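Local coordinates for protein catalase (Pseudomonas syringae, PDB 1M7S) that breaks down hydrogen peroxide into water and oxygen with a heme cofactor, protecting the cell from its toxic effects, at residues Q305-P310 / P348-K353. Sequence-based numbering, arbitrary orientation.
Sequences QVAMAP and PVNQPK. With HEM (protoporphyrin IX containing Fe), chain E.
Asn350 reaches across to the backbone of 305-310 with both ends of its carboxamide, bridging two loop segments, one of which carries the heme-pocket residue Met308, in the catalase fold. Asn350 OD1 accepts from Ala307 N at 2.9 Å, while ND2 gives a hydrogen to Gln305 O at 3.1 Å, a fairly straight bond (161° at the hydrogen) whose acceptor lies close to the amide plane. The two bonds span Val306 and fix the rotation of the amide, which is held further by a second ND2 bond to Gly344 O. With CG beside the backbone N of Asn350 (chi1 -65°), the head faces the loop that follows helix 299-304, and Ala307 CB rests 3.7 Å from ND2. ND2 thus has two acceptors and OD1 one backbone donor, in a buried setting.

Around this, the valines supply the apolar part. Val349 lays CG1 against the main chain of Val306, 3.8 Å from CA, and its CG2 meets Val306 CG2 at 4.0 Å, the two side chains crossing at about a right angle; Phe86 of strand 82-90 packs on both. Gln305 NE2 bonds Asn366 O of the second subunit as well as Gln301 O, placing the contact near a subunit interface. On the cofactor side, Val306 O bonds Arg339, which also holds the heme, and Met308 brings CG to 3.7 Å from the heme propionate oxygen O1A.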
loop_
_atom_site.group_PDB
_atom_site.type_symbol
_atom_site.label_atom_id
_atom_site.label_comp_id
_atom_site.label_asym_id
_atom_site.label_seq_id
_atom_site.Cartn_x
_atom_site.Cartn_y
_atom_site.Cartn_z
ATOM N N GLN A 305 -15.743 -1.000 5.139
ATOM C CA GLN A 305 -14.900 -2.176 5.021
ATOM C C GLN A 305 -15.576 -3.487 4.640
ATOM O O GLN A 305 -14.812 -4.450 4.366
ATOM C CB GLN A 305 -14.073 -2.363 6.296
ATOM C CG GLN A 305 -13.078 -1.263 6.591
ATOM C CD GLN A 305 -12.206 -1.568 7.790
ATOM O OE1 GLN A 305 -11.005 -1.347 7.686
ATOM N NE2 GLN A 305 -12.773 -2.101 8.905
ATOM N N VAL A 306 -16.884 -3.564 4.514
ATOM C CA VAL A 306 -17.495 -4.842 4.149
ATOM C C VAL A 306 -17.041 -5.241 2.755
ATOM O O VAL A 306 -16.874 -4.419 1.845
ATOM C CB VAL A 306 -19.015 -4.797 4.329
ATOM C CG1 VAL A 306 -19.735 -3.946 3.273
ATOM C CG2 VAL A 306 -19.597 -6.210 4.422
ATOM N N ALA A 307 -16.809 -6.532 2.549
ATOM C CA ALA A 307 -16.298 -7.097 1.301
ATOM C C ALA A 307 -17.348 -8.048 0.721
ATOM O O ALA A 307 -17.509 -9.159 1.239
ATOM C CB ALA A 307 -14.982 -7.812 1.585
ATOM N N MET A 308 -18.166 -7.527 -0.197
ATOM C CA MET A 308 -19.199 -8.363 -0.823
ATOM C C MET A 308 -18.619 -9.004 -2.076
ATOM O O MET A 308 -18.035 -8.252 -2.872
ATOM C CB MET A 308 -20.379 -7.477 -1.257
ATOM C CG MET A 308 -21.078 -6.686 -0.148
ATOM S SD MET A 308 -21.998 -7.909 0.866
ATOM C CE MET A 308 -22.867 -6.773 1.949
ATOM N N ALA A 309 -18.716 -10.318 -2.267
ATOM C CA ALA A 309 -18.121 -10.901 -3.475
ATOM C C ALA A 309 -18.890 -12.133 -3.902
ATOM O O ALA A 309 -19.080 -13.044 -3.084
ATOM C CB ALA A 309 -16.674 -11.308 -3.104
ATOM N N PRO A 310 -19.201 -12.246 -5.167
ATOM C CA PRO A 310 -19.871 -13.417 -5.721
ATOM C C PRO A 310 -19.014 -14.641 -5.473
ATOM O O PRO A 310 -19.522 -15.756 -5.357
ATOM C CB PRO A 310 -20.172 -13.098 -7.197
ATOM C CG PRO A 310 -20.155 -11.585 -7.179
ATOM C CD PRO A 310 -19.036 -11.191 -6.203
ATOM N N PRO A 348 -13.657 -7.910 11.409
ATOM C CA PRO A 348 -14.894 -8.246 12.076
ATOM C C PRO A 348 -16.101 -8.394 11.174
ATOM O O PRO A 348 -16.749 -9.475 11.142
ATOM C CB PRO A 348 -15.107 -7.167 13.179
ATOM C CG PRO A 348 -13.663 -6.857 13.481
ATOM C CD PRO A 348 -12.876 -6.940 12.188
ATOM N N VAL A 349 -16.397 -7.443 10.312
ATOM C CA VAL A 349 -17.587 -7.477 9.473
ATOM C C VAL A 349 -17.517 -8.564 8.402
ATOM O O VAL A 349 -18.617 -8.952 7.934
ATOM C CB VAL A 349 -17.879 -6.075 8.875
ATOM C CG1 VAL A 349 -16.850 -5.749 7.804
ATOM C CG2 VAL A 349 -19.297 -5.946 8.359
ATOM N N ASN A 350 -16.316 -8.962 8.039
ATOM C CA ASN A 350 -16.181 -9.946 6.981
ATOM C C ASN A 350 -16.004 -11.371 7.494
ATOM O O ASN A 350 -16.054 -12.305 6.680
ATOM C CB ASN A 350 -15.010 -9.551 6.075
ATOM C CG ASN A 350 -15.328 -8.247 5.365
ATOM O OD1 ASN A 350 -16.488 -8.042 4.964
ATOM N ND2 ASN A 350 -14.336 -7.397 5.198
ATOM N N GLN A 351 -15.799 -11.536 8.812
ATOM C CA GLN A 351 -15.554 -12.920 9.287
ATOM C C GLN A 351 -16.818 -13.773 9.203
ATOM O O GLN A 351 -17.926 -13.302 9.399
ATOM C CB GLN A 351 -15.169 -12.849 10.779
ATOM C CG GLN A 351 -13.790 -12.327 11.080
ATOM C CD GLN A 351 -13.629 -11.981 12.563
ATOM O OE1 GLN A 351 -14.419 -12.328 13.440
ATOM N NE2 GLN A 351 -12.607 -11.214 12.890
ATOM N N PRO A 352 -16.665 -15.066 8.959
ATOM C CA PRO A 352 -17.781 -15.995 8.930
ATOM C C PRO A 352 -18.132 -16.317 10.397
ATOM O O PRO A 352 -17.286 -16.070 11.287
ATOM C CB PRO A 352 -17.252 -17.279 8.286
ATOM C CG PRO A 352 -15.776 -17.202 8.575
ATOM C CD PRO A 352 -15.375 -15.719 8.712
ATOM N N LYS A 353 -19.256 -16.961 10.602
ATOM C CA LYS A 353 -19.716 -17.356 11.917
ATOM C C LYS A 353 -19.292 -18.812 12.206
ATOM O O LYS A 353 -19.840 -19.413 13.133
ATOM C CB LYS A 353 -21.206 -17.396 12.063
ATOM C CG LYS A 353 -22.306 -16.450 11.876
ATOM C CD LYS A 353 -22.268 -15.221 12.756
ATOM C CE LYS A 353 -21.446 -14.139 12.070
ATOM N NZ LYS A 353 -22.203 -12.849 12.033
HETATM C CHA HEM E . -19.386 -3.591 -6.738
HETATM C CHB HEM E . -23.579 -5.297 -8.453
HETATM C CHC HEM E . -21.426 -6.325 -12.656
HETATM C CHD HEM E . -17.090 -5.547 -10.598
HETATM C C1A HEM E . -20.706 -3.957 -6.859
HETATM C C2A HEM E . -21.733 -3.747 -5.810
HETATM C C3A HEM E . -22.886 -4.216 -6.284
HETATM C C4A HEM E . -22.637 -4.709 -7.629
HETATM C CMA HEM E . -24.259 -4.279 -5.600
HETATM C CAA HEM E . -21.393 -3.112 -4.451
HETATM C CBA HEM E . -21.235 -4.135 -3.277
HETATM C CGA HEM E . -21.100 -3.344 -1.949
HETATM O O1A HEM E . -19.959 -3.444 -1.435
HETATM O O2A HEM E . -22.164 -2.793 -1.604
HETATM C C1B HEM E . -23.364 -5.754 -9.725
HETATM C C2B HEM E . -24.345 -6.435 -10.562
HETATM C C3B HEM E . -23.746 -6.708 -11.740
HETATM C C4B HEM E . -22.395 -6.226 -11.658
HETATM C CMB HEM E . -25.785 -6.721 -10.116
HETATM C CAB HEM E . -24.282 -7.376 -13.006
HETATM C CBB HEM E . -25.276 -8.242 -13.015
HETATM C C1C HEM E . -20.076 -6.306 -12.415
HETATM C C2C HEM E . -19.069 -6.870 -13.283
HETATM C C3C HEM E . -17.875 -6.681 -12.707
HETATM C C4C HEM E . -18.107 -5.944 -11.483
HETATM C CMC HEM E . -19.334 -7.632 -14.610
HETATM C CAC HEM E . -16.461 -7.087 -13.166
HETATM C CBC HEM E . -16.177 -8.253 -13.773
HETATM C C1D HEM E . -17.364 -4.878 -9.398
HETATM C C2D HEM E . -16.345 -4.363 -8.499
HETATM C C3D HEM E . -16.963 -3.829 -7.443
HETATM C C4D HEM E . -18.386 -3.992 -7.646
HETATM C CMD HEM E . -14.844 -4.458 -8.824
HETATM C CAD HEM E . -16.327 -3.157 -6.192
HETATM C CBD HEM E . -16.236 -4.216 -5.035
HETATM C CGD HEM E . -15.452 -3.737 -3.827
HETATM O O1D HEM E . -15.729 -4.313 -2.718
HETATM O O2D HEM E . -14.560 -2.856 -3.900
HETATM N NA HEM E . -21.318 -4.494 -7.955
HETATM N NB HEM E . -22.169 -5.656 -10.408
HETATM N NC HEM E . -19.462 -5.716 -11.331
HETATM N ND HEM E . -18.598 -4.677 -8.813
HETATM FE FE HEM E . -20.371 -5.198 -9.605
HETATM O O HOH W 1 -21.239 -3.225 -10.907
#